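Local coordinates for chlorella virus DNA ligase-adenylate (Chlorella virus, PDB 1FVI), which probably seals nicks in duplex DNA as an ATP-dependent ligase, captured here with AMP joined covalently to its active-site lysine, at residues W96-T101 with K106-R111; P5-T10 with G29-K34; T56-E61 with V131-L136. The protein carries 1 engineered substitution. All blocks are in the same frame, centred on the assembly; numbering follows the deposited sequence.

Interaction 1: residues W96-T101 with K106-R111; sequences WFDYVT and KKYIDR. With AMP (adenosine monophosphate), chain C.
Asp98 and Arg111 form the tight part of this contact, a salt bridge between the end of strand 92-99 and the first turn of helix 108-121. Arg111 presents its side: NE reaches Asp98 OD1 at 3.1 Å, and NH2 reaches Asp98 OD2 at 3.0 Å on its syn lone pair. The two planes are turned 40° apart. Asp98 OD1 also accepts from Tyr99 N, which approaches from the same face of the carboxylate as Arg111 NE. The other end of the guanidinium is held in plane, Arg111 NH1 lying 2.7 Å from Lys106 O, while Tyr108 CA packs over one face. At the AMP end the contact is looser: a water lies between Phe97 O and Tyr108 OH, donating to the first and accepting from the second. Phe97, at a classic beta bulge with Asp98 opposite Asp64, lays its ring over the adenine, AMP N1 lying above the ring centre. With CG between N and C (chi1 55°), the ring faces the nucleotide. Because Arg165 makes a second salt bridge to Asp98 OD2, the carboxylate is probably kept ionised, offsetting two neighbouring arginines beside the adenine pocket.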
loop_
_atom_site.group_PDB
_atom_site.type_symbol
_atom_site.label_atom_id
_atom_site.label_comp_id
_atom_site.label_asym_id
_atom_site.label_seq_id
_atom_site.Cartn_x
_atom_site.Cartn_y
_atom_site.Cartn_z
ATOM N N TRP A 96 -0.954 -10.290 0.723
ATOM C CA TRP A 96 0.004 -11.389 0.606
ATOM C C TRP A 96 1.013 -11.057 -0.462
ATOM O O TRP A 96 0.705 -11.129 -1.646
ATOM C CB TRP A 96 -0.775 -12.653 0.240
ATOM C CG TRP A 96 -0.005 -13.958 0.212
ATOM C CD1 TRP A 96 1.240 -14.198 0.710
ATOM C CD2 TRP A 96 -0.441 -15.188 -0.398
ATOM N NE1 TRP A 96 1.613 -15.496 0.435
ATOM C CE2 TRP A 96 0.603 -16.124 -0.245
ATOM C CE3 TRP A 96 -1.614 -15.582 -1.069
ATOM C CZ2 TRP A 96 0.522 -17.434 -0.741
ATOM C CZ3 TRP A 96 -1.698 -16.889 -1.561
ATOM C CH2 TRP A 96 -0.628 -17.796 -1.392
ATOM N N PHE A 97 2.222 -10.689 -0.050
ATOM C CA PHE A 97 3.242 -10.311 -1.019
ATOM C C PHE A 97 4.394 -11.280 -1.296
ATOM O O PHE A 97 5.168 -11.059 -2.236
ATOM C CB PHE A 97 3.765 -8.892 -0.736
ATOM C CG PHE A 97 4.291 -8.686 0.658
ATOM C CD1 PHE A 97 5.415 -9.401 1.120
ATOM C CD2 PHE A 97 3.743 -7.699 1.472
ATOM C CE1 PHE A 97 5.988 -9.126 2.365
ATOM C CE2 PHE A 97 4.305 -7.405 2.726
ATOM C CZ PHE A 97 5.432 -8.117 3.177
ATOM N N ASP A 98 4.520 -12.335 -0.486
ATOM C CA ASP A 98 5.573 -13.319 -0.699
ATOM C C ASP A 98 5.155 -14.710 -0.243
ATOM O O ASP A 98 4.231 -14.864 0.549
ATOM C CB ASP A 98 6.894 -12.892 -0.042
ATOM C CG ASP A 98 8.116 -13.325 -0.845
ATOM O OD1 ASP A 98 7.979 -14.126 -1.797
ATOM O OD2 ASP A 98 9.229 -12.860 -0.518
ATOM N N TYR A 99 5.872 -15.708 -0.750
ATOM C CA TYR A 99 5.599 -17.118 -0.486
ATOM C C TYR A 99 6.887 -17.908 -0.640
ATOM O O TYR A 99 7.355 -18.098 -1.769
ATOM C CB TYR A 99 4.611 -17.626 -1.547
ATOM C CG TYR A 99 4.128 -19.047 -1.366
ATOM C CD1 TYR A 99 4.127 -19.656 -0.106
ATOM C CD2 TYR A 99 3.584 -19.753 -2.442
ATOM C CE1 TYR A 99 3.588 -20.922 0.081
ATOM C CE2 TYR A 99 3.038 -21.019 -2.266
ATOM C CZ TYR A 99 3.041 -21.594 -0.999
ATOM O OH TYR A 99 2.467 -22.826 -0.803
ATOM N N VAL A 100 7.450 -18.393 0.463
ATOM C CA VAL A 100 8.675 -19.165 0.331
ATOM C C VAL A 100 8.486 -20.602 -0.144
ATOM O O VAL A 100 9.249 -21.035 -0.990
ATOM C CB VAL A 100 9.612 -19.056 1.561
ATOM C CG1 VAL A 100 10.774 -20.088 1.476
ATOM C CG2 VAL A 100 10.221 -17.670 1.587
ATOM N N THR A 101 7.472 -21.325 0.338
ATOM C CA THR A 101 7.244 -22.716 -0.109
ATOM C C THR A 101 8.305 -23.657 0.487
ATOM O O THR A 101 8.000 -24.482 1.341
ATOM C CB THR A 101 7.184 -22.820 -1.698
ATOM O OG1 THR A 101 5.838 -22.646 -2.150
ATOM C CG2 THR A 101 7.708 -24.140 -2.231
ATOM N N LYS A 106 15.006 -19.505 -4.140
ATOM C CA LYS A 106 14.199 -19.411 -5.353
ATOM C C LYS A 106 14.005 -17.913 -5.649
ATOM O O LYS A 106 13.739 -17.130 -4.739
ATOM C CB LYS A 106 12.838 -20.085 -5.155
ATOM C CG LYS A 106 11.862 -19.829 -6.302
ATOM C CD LYS A 106 10.460 -20.350 -6.021
ATOM C CE LYS A 106 10.376 -21.863 -6.115
ATOM N NZ LYS A 106 9.377 -22.280 -7.143
ATOM N N LYS A 107 14.188 -17.513 -6.905
ATOM C CA LYS A 107 14.048 -16.104 -7.307
ATOM C C LYS A 107 12.679 -15.507 -7.006
ATOM O O LYS A 107 11.654 -16.162 -7.196
ATOM C CB LYS A 107 14.359 -15.940 -8.797
ATOM C CG LYS A 107 15.749 -16.433 -9.182
ATOM C CD LYS A 107 16.134 -16.072 -10.610
ATOM C CE LYS A 107 15.213 -16.731 -11.620
ATOM N NZ LYS A 107 15.466 -16.234 -13.001
ATOM N N TYR A 108 12.676 -14.247 -6.572
ATOM C CA TYR A 108 11.448 -13.526 -6.240
ATOM C C TYR A 108 10.302 -13.670 -7.251
ATOM O O TYR A 108 9.170 -13.963 -6.851
ATOM C CB TYR A 108 11.744 -12.043 -5.975
ATOM C CG TYR A 108 10.500 -11.192 -5.822
ATOM C CD1 TYR A 108 9.531 -11.498 -4.860
ATOM C CD2 TYR A 108 10.283 -10.092 -6.656
ATOM C CE1 TYR A 108 8.372 -10.720 -4.738
ATOM C CE2 TYR A 108 9.136 -9.313 -6.544
ATOM C CZ TYR A 108 8.187 -9.627 -5.582
ATOM O OH TYR A 108 7.075 -8.832 -5.436
ATOM N N ILE A 109 10.574 -13.458 -8.541
ATOM C CA ILE A 109 9.525 -13.599 -9.556
ATOM C C ILE A 109 8.892 -14.988 -9.496
ATOM O O ILE A 109 7.701 -15.150 -9.768
ATOM C CB ILE A 109 10.059 -13.461 -11.009
ATOM C CG1 ILE A 109 11.504 -13.956 -11.118
ATOM C CG2 ILE A 109 9.817 -12.088 -11.554
ATOM C CD1 ILE A 109 11.950 -14.161 -12.546
ATOM N N ASP A 110 9.727 -15.987 -9.212
ATOM C CA ASP A 110 9.300 -17.372 -9.147
ATOM C C ASP A 110 8.437 -17.684 -7.930
ATOM O O ASP A 110 7.480 -18.460 -8.018
ATOM C CB ASP A 110 10.529 -18.274 -9.210
ATOM C CG ASP A 110 11.219 -18.214 -10.568
ATOM O OD1 ASP A 110 10.538 -17.886 -11.560
ATOM O OD2 ASP A 110 12.429 -18.494 -10.654
ATOM N N ARG A 111 8.785 -17.102 -6.786
ATOM C CA ARG A 111 7.995 -17.298 -5.573
ATOM C C ARG A 111 6.628 -16.638 -5.792
ATOM O O ARG A 111 5.617 -17.140 -5.331
ATOM C CB ARG A 111 8.706 -16.700 -4.347
ATOM C CG ARG A 111 10.108 -17.289 -4.096
ATOM C CD ARG A 111 10.651 -16.987 -2.702
ATOM N NE ARG A 111 10.652 -15.567 -2.366
ATOM C CZ ARG A 111 11.636 -14.716 -2.647
ATOM N NH1 ARG A 111 12.727 -15.128 -3.278
ATOM N NH2 ARG A 111 11.522 -13.439 -2.310
HETATM P P AMP C . 8.201 2.167 6.069
HETATM O O1P AMP C . 9.490 2.792 6.360
HETATM O O3P AMP C . 7.509 2.328 7.485
HETATM O "O5'" AMP C . 8.359 0.674 5.962
HETATM C "C5'" AMP C . 7.139 -0.208 5.835
HETATM C "C4'" AMP C . 7.342 -1.585 6.427
HETATM O "O4'" AMP C . 6.311 -2.410 5.876
HETATM C "C3'" AMP C . 8.688 -2.242 6.041
HETATM O "O3'" AMP C . 9.293 -3.001 7.088
HETATM C "C2'" AMP C . 8.343 -3.191 4.946
HETATM O "O2'" AMP C . 9.210 -4.318 4.981
HETATM C "C1'" AMP C . 6.848 -3.495 5.158
HETATM N N9 AMP C . 6.154 -3.590 3.888
HETATM C C8 AMP C . 4.993 -2.912 3.588
HETATM N N7 AMP C . 4.604 -3.189 2.376
HETATM C C5 AMP C . 5.521 -4.078 1.834
HETATM C C6 AMP C . 5.628 -4.717 0.589
HETATM N N6 AMP C . 4.730 -4.535 -0.407
HETATM N N1 AMP C . 6.685 -5.533 0.427
HETATM C C2 AMP C . 7.554 -5.703 1.398
HETATM N N3 AMP C . 7.579 -5.166 2.621
HETATM C C4 AMP C . 6.517 -4.331 2.818
HETATM O O HOH W 1 4.989 -9.163 -3.974
#

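Interaction 2: residues P5-T10 with G29-K34; sequences PLLAAT and GIRSVK
Arg31 reaches from strand 30-34 to the backbone of the N-terminal segment 5-10, spanning two parts of the nucleotidyltransferase domain of an ATP-dependent DNA ligase. Strand 30-34 belongs to one mixed sheet, whereas segment 5-10 runs into strand 9-10, an outermost strand of the other mixed sheet of the domain. The guanidinium meets Leu6 end-on: both terminal nitrogens converge on a single carbonyl oxygen, which lies at the edge of the group and in its plane. Arg31 NH2 is 3.0 Å from Leu6 O and arrives in the carbonyl plane, on a lone pair. Arg31 NH1, at 3.2 Å from the same Leu6 O, stands 20° out of that plane and makes the more bent bond of the two. The side chain leaves its strand with CG anti to the backbone N (chi1 -177°) and then bends at chi2 (63°), which turns the NH1/NH2 end of the group toward Leu6 O.

Apolar groups flank this fork. Pro5 lies over one face of the guanidinium, its CB offset toward the rim on the NH2 side, while Leu7 approaches NH1 obliquely through CD2. Pro5, Leu6 and Arg31 are all buried, and the strongest polar partner of Arg31 lies outside the two segments: Asp64, which forms a salt bridge with Arg31 NH2. That nitrogen is therefore shared between a carboxylate and a main-chain oxygen, a combination likely to restrict rotation of the group. Arg31 is also part of the AMP pocket, so the same side chain touches the nucleotide and grips the N-terminal segment. Pro5 CB sits 3.8 Å from Arg31 NH2.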
loop_
_atom_site.group_PDB
_atom_site.type_symbol
_atom_site.label_atom_id
_atom_site.label_comp_id
_atom_site.label_asym_id
_atom_site.label_seq_id
_atom_site.Cartn_x
_atom_site.Cartn_y
_atom_site.Cartn_z
ATOM N N PRO A 5 11.905 -12.276 9.132
ATOM C CA PRO A 5 11.485 -11.607 7.900
ATOM C C PRO A 5 12.531 -10.846 7.079
ATOM O O PRO A 5 13.617 -10.488 7.551
ATOM C CB PRO A 5 10.324 -10.726 8.373
ATOM C CG PRO A 5 10.721 -10.358 9.720
ATOM C CD PRO A 5 11.258 -11.659 10.301
ATOM N N LEU A 6 12.203 -10.700 5.805
ATOM C CA LEU A 6 13.018 -9.965 4.854
ATOM C C LEU A 6 12.731 -8.468 5.107
ATOM O O LEU A 6 11.568 -8.045 5.147
ATOM C CB LEU A 6 12.581 -10.323 3.427
ATOM C CG LEU A 6 13.442 -10.068 2.179
ATOM C CD1 LEU A 6 12.500 -9.952 0.989
ATOM C CD2 LEU A 6 14.327 -8.834 2.280
ATOM N N LEU A 7 13.782 -7.687 5.331
ATOM C CA LEU A 7 13.620 -6.259 5.552
ATOM C C LEU A 7 14.242 -5.457 4.407
ATOM O O LEU A 7 15.013 -5.979 3.600
ATOM C CB LEU A 7 14.175 -5.861 6.918
ATOM C CG LEU A 7 13.482 -6.616 8.055
ATOM C CD1 LEU A 7 14.148 -6.265 9.372
ATOM C CD2 LEU A 7 11.976 -6.286 8.088
ATOM N N ALA A 8 13.847 -4.197 4.307
ATOM C CA ALA A 8 14.302 -3.330 3.235
ATOM C C ALA A 8 15.348 -2.280 3.574
ATOM O O ALA A 8 15.465 -1.804 4.706
ATOM C CB ALA A 8 13.072 -2.625 2.586
ATOM N N ALA A 9 16.145 -1.969 2.569
ATOM C CA ALA A 9 17.113 -0.905 2.683
ATOM C C ALA A 9 16.343 0.330 2.145
ATOM O O ALA A 9 15.316 0.200 1.466
ATOM C CB ALA A 9 18.328 -1.209 1.818
ATOM N N THR A 10 16.799 1.525 2.485
ATOM C CA THR A 10 16.132 2.727 2.009
ATOM C C THR A 10 16.750 3.258 0.713
ATOM O O THR A 10 17.984 3.319 0.567
ATOM C CB THR A 10 16.151 3.818 3.088
ATOM O OG1 THR A 10 15.442 3.337 4.232
ATOM C CG2 THR A 10 15.496 5.122 2.581
ATOM N N GLY A 29 0.923 -1.417 7.933
ATOM C CA GLY A 29 0.165 -2.462 8.589
ATOM C C GLY A 29 0.999 -3.324 9.514
ATOM O O GLY A 29 2.077 -2.925 9.969
ATOM N N ILE A 30 0.487 -4.516 9.798
ATOM C CA ILE A 30 1.172 -5.444 10.680
ATOM C C ILE A 30 1.761 -6.573 9.853
ATOM O O ILE A 30 1.021 -7.341 9.207
ATOM C CB ILE A 30 0.197 -6.014 11.764
ATOM C CG1 ILE A 30 -0.476 -4.860 12.524
ATOM C CG2 ILE A 30 0.949 -6.935 12.766
ATOM C CD1 ILE A 30 0.529 -3.919 13.276
ATOM N N ARG A 31 3.096 -6.587 9.794
ATOM C CA ARG A 31 3.865 -7.617 9.081
ATOM C C ARG A 31 3.538 -8.978 9.724
ATOM O O ARG A 31 3.599 -9.138 10.957
ATOM C CB ARG A 31 5.370 -7.345 9.207
ATOM C CG ARG A 31 6.260 -8.302 8.444
ATOM C CD ARG A 31 5.986 -8.186 6.948
ATOM N NE ARG A 31 6.907 -8.987 6.137
ATOM C CZ ARG A 31 8.148 -8.621 5.826
ATOM N NH1 ARG A 31 8.618 -7.460 6.263
ATOM N NH2 ARG A 31 8.920 -9.413 5.083
ATOM N N SER A 32 3.157 -9.936 8.885
ATOM C CA SER A 32 2.796 -11.263 9.362
ATOM C C SER A 32 3.216 -12.374 8.411
ATOM O O SER A 32 2.981 -12.315 7.199
ATOM C CB SER A 32 1.286 -11.346 9.623
ATOM O OG SER A 32 1.010 -12.277 10.650
ATOM N N VAL A 33 3.868 -13.377 8.983
ATOM C CA VAL A 33 4.319 -14.514 8.226
ATOM C C VAL A 33 3.645 -15.773 8.747
ATOM O O VAL A 33 3.448 -15.946 9.950
ATOM C CB VAL A 33 5.838 -14.685 8.338
ATOM C CG1 VAL A 33 6.284 -15.950 7.599
ATOM C CG2 VAL A 33 6.555 -13.461 7.785
ATOM N N LYS A 34 3.271 -16.634 7.812
ATOM C CA LYS A 34 2.649 -17.916 8.120
ATOM C C LYS A 34 3.721 -18.984 8.300
ATOM O O LYS A 34 4.377 -19.410 7.345
ATOM C CB LYS A 34 1.692 -18.327 6.995
ATOM C CG LYS A 34 1.240 -19.765 7.038
ATOM C CD LYS A 34 0.610 -20.110 8.351
ATOM C CE LYS A 34 0.330 -21.602 8.410
ATOM N NZ LYS A 34 -0.554 -22.074 7.301
#

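Interaction 3: residues T56-E61 with V131-L136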
loop_
_atom_site.group_PDB
_atom_site.type_symbol
_atom_site.label_atom_id
_atom_site.label_comp_id
_atom_site.label_asym_id
_atom_site.label_seq_id
_atom_site.Cartn_x
_atom_site.Cartn_y
_atom_site.Cartn_z
ATOM N N THR A 56 -4.237 -18.711 9.309
ATOM C CA THR A 56 -3.479 -19.968 9.270
ATOM C C THR A 56 -4.235 -21.029 8.461
ATOM O O THR A 56 -3.623 -21.845 7.775
ATOM C CB THR A 56 -3.140 -20.533 10.676
ATOM O OG1 THR A 56 -4.343 -20.864 11.372
ATOM C CG2 THR A 56 -2.362 -19.537 11.480
ATOM N N GLU A 57 -5.563 -20.996 8.530
ATOM C CA GLU A 57 -6.405 -21.934 7.786
ATOM C C GLU A 57 -6.380 -21.584 6.291
ATOM O O GLU A 57 -6.330 -22.476 5.432
ATOM C CB GLU A 57 -7.861 -21.899 8.298
ATOM C CG GLU A 57 -8.065 -22.526 9.683
ATOM C CD GLU A 57 -9.453 -22.262 10.302
ATOM O OE1 GLU A 57 -10.333 -21.653 9.643
ATOM O OE2 GLU A 57 -9.657 -22.665 11.471
ATOM N N LEU A 58 -6.363 -20.281 5.998
ATOM C CA LEU A 58 -6.367 -19.775 4.626
ATOM C C LEU A 58 -5.037 -19.795 3.884
ATOM O O LEU A 58 -4.968 -20.188 2.721
ATOM C CB LEU A 58 -6.908 -18.337 4.612
ATOM C CG LEU A 58 -8.307 -18.005 4.082
ATOM C CD1 LEU A 58 -9.322 -19.046 4.468
ATOM C CD2 LEU A 58 -8.708 -16.666 4.628
ATOM N N LEU A 59 -3.974 -19.386 4.553
ATOM C CA LEU A 59 -2.684 -19.290 3.890
ATOM C C LEU A 59 -1.788 -20.510 3.936
ATOM O O LEU A 59 -1.788 -21.255 4.922
ATOM C CB LEU A 59 -1.906 -18.099 4.457
ATOM C CG LEU A 59 -2.488 -16.685 4.354
ATOM C CD1 LEU A 59 -1.669 -15.765 5.254
ATOM C CD2 LEU A 59 -2.463 -16.203 2.902
ATOM N N PRO A 60 -1.020 -20.741 2.849
ATOM C CA PRO A 60 -0.107 -21.880 2.801
ATOM C C PRO A 60 1.114 -21.523 3.625
ATOM O O PRO A 60 1.432 -20.342 3.805
ATOM C CB PRO A 60 0.234 -21.987 1.316
ATOM C CG PRO A 60 0.156 -20.575 0.867
ATOM C CD PRO A 60 -1.112 -20.110 1.520
ATOM N N GLU A 61 1.752 -22.545 4.178
ATOM C CA GLU A 61 2.952 -22.380 4.986
ATOM C C GLU A 61 4.005 -21.593 4.174
ATOM O O GLU A 61 4.216 -21.865 2.991
ATOM C CB GLU A 61 3.468 -23.781 5.357
ATOM C CG GLU A 61 4.811 -23.810 6.059
ATOM C CD GLU A 61 4.760 -23.346 7.501
ATOM O OE1 GLU A 61 3.651 -23.110 8.031
ATOM O OE2 GLU A 61 5.851 -23.236 8.107
ATOM N N VAL A 131 -12.248 -12.216 6.173
ATOM C CA VAL A 131 -10.861 -11.976 5.755
ATOM C C VAL A 131 -10.690 -11.755 4.247
ATOM O O VAL A 131 -10.994 -12.632 3.438
ATOM C CB VAL A 131 -9.941 -13.162 6.139
ATOM C CG1 VAL A 131 -8.489 -12.751 6.039
ATOM C CG2 VAL A 131 -10.264 -13.666 7.514
ATOM N N LYS A 132 -10.139 -10.606 3.876
ATOM C CA LYS A 132 -9.924 -10.308 2.469
ATOM C C LYS A 132 -8.461 -10.597 2.106
ATOM O O LYS A 132 -7.550 -9.904 2.562
ATOM C CB LYS A 132 -10.272 -8.843 2.199
ATOM C CG LYS A 132 -10.245 -8.430 0.747
ATOM C CD LYS A 132 -10.356 -6.924 0.650
ATOM C CE LYS A 132 -10.347 -6.436 -0.783
ATOM N NZ LYS A 132 -10.468 -4.949 -0.822
ATOM N N ILE A 133 -8.238 -11.674 1.359
ATOM C CA ILE A 133 -6.886 -12.039 0.942
ATOM C C ILE A 133 -6.586 -11.280 -0.338
ATOM O O ILE A 133 -7.257 -11.471 -1.366
ATOM C CB ILE A 133 -6.735 -13.563 0.666
ATOM C CG1 ILE A 133 -7.065 -14.368 1.923
ATOM C CG2 ILE A 133 -5.306 -13.888 0.185
ATOM C CD1 ILE A 133 -6.192 -14.067 3.070
ATOM N N ILE A 134 -5.592 -10.402 -0.263
ATOM C CA ILE A 134 -5.207 -9.595 -1.412
ATOM C C ILE A 134 -3.813 -9.927 -1.920
ATOM O O ILE A 134 -2.820 -9.602 -1.278
ATOM C CB ILE A 134 -5.278 -8.086 -1.087
ATOM C CG1 ILE A 134 -6.702 -7.704 -0.652
ATOM C CG2 ILE A 134 -4.866 -7.285 -2.309
ATOM C CD1 ILE A 134 -6.834 -6.283 -0.174
ATOM N N PRO A 135 -3.727 -10.623 -3.064
ATOM C CA PRO A 135 -2.434 -10.992 -3.648
ATOM C C PRO A 135 -1.724 -9.734 -4.164
ATOM O O PRO A 135 -2.268 -8.992 -4.984
ATOM C CB PRO A 135 -2.830 -11.911 -4.817
ATOM C CG PRO A 135 -4.189 -12.431 -4.433
ATOM C CD PRO A 135 -4.837 -11.211 -3.837
ATOM N N LEU A 136 -0.537 -9.466 -3.636
ATOM C CA LEU A 136 0.235 -8.320 -4.073
ATOM C C LEU A 136 1.187 -8.765 -5.166
ATOM O O LEU A 136 2.322 -9.139 -4.892
ATOM C CB LEU A 136 1.042 -7.725 -2.923
ATOM C CG LEU A 136 0.529 -6.532 -2.111
ATOM C CD1 LEU A 136 1.747 -5.804 -1.551
ATOM C CD2 LEU A 136 -0.297 -5.573 -2.967
#
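Leu58 packs against both Val131 and Ile133, and this apolar group of side chains carries the contact between the C-terminal end of helix 49-58 and strand 131-135. On the Leu58 side a single methyl does the touching: Leu58 CD2 is 3.9 Å from Ile133 CG1 and 4.0 Å from Val131 CB, so it fits against two residues that project from the same face of the strand. Ile133 turns CG1 anti to its carbonyl carbon (chi1 -60°), and both CG1 and the following CD1 come against the Leu58 methyl. Leu59, the first residue beyond the helical turns, adds a lighter touch, its CD2 reaching Ile133 CD1 at 4.3 Å. Ile133 thus receives one leucine from the last turn of the helix and another from the chain just after it. Leu54 and Leu55 of the same helix extend the apolar layer over Val131 and Ile133, and Tyr94 of the adjacent strand 92-99 touches Leu59.

Polar interactions belong to the surroundings of this layer. Strand 131-135 pairs through its backbone with strand 92-99, and Lys132, whose side chain leaves from the other face, forms a salt bridge with Glu70. Near the helix end, Lys34 NZ bonds to the main-chain oxygens of Thr56 and Leu59.

Helix 49-58 therefore covers one face of an outermost strand of the mixed sheet; the chain just beyond this strand brings Leu136 to the AMP pocket. With only aliphatic carbons meeting between the two segments, the contact depends on shape and burial, and it probably owes its cohesion to dispersion and the hydrophobic effect.

How the interactions relate
From the N terminus, interaction 2 closes first, bringing 5-10 to 29-34 around the loop that contains strand 21-25. Interaction 3 then joins 56-61 to 131-136, a much longer loop within which interaction 1 is nested: 96-101 meets 106-111 after a short turn, inside the beta-alpha-beta unit of strands 92-99 and 131-135 with helix 108-121. None of the three crosses another. All reach one mixed sheet, and interaction 2 also links it to the segment leading into the second sheet. Neighbouring contacts touch: Trp96 pairs with Ile134 and Leu136, Phe97 packs on Arg31, and Lys34 reaches segment 56-61 at the end of helix 49-58.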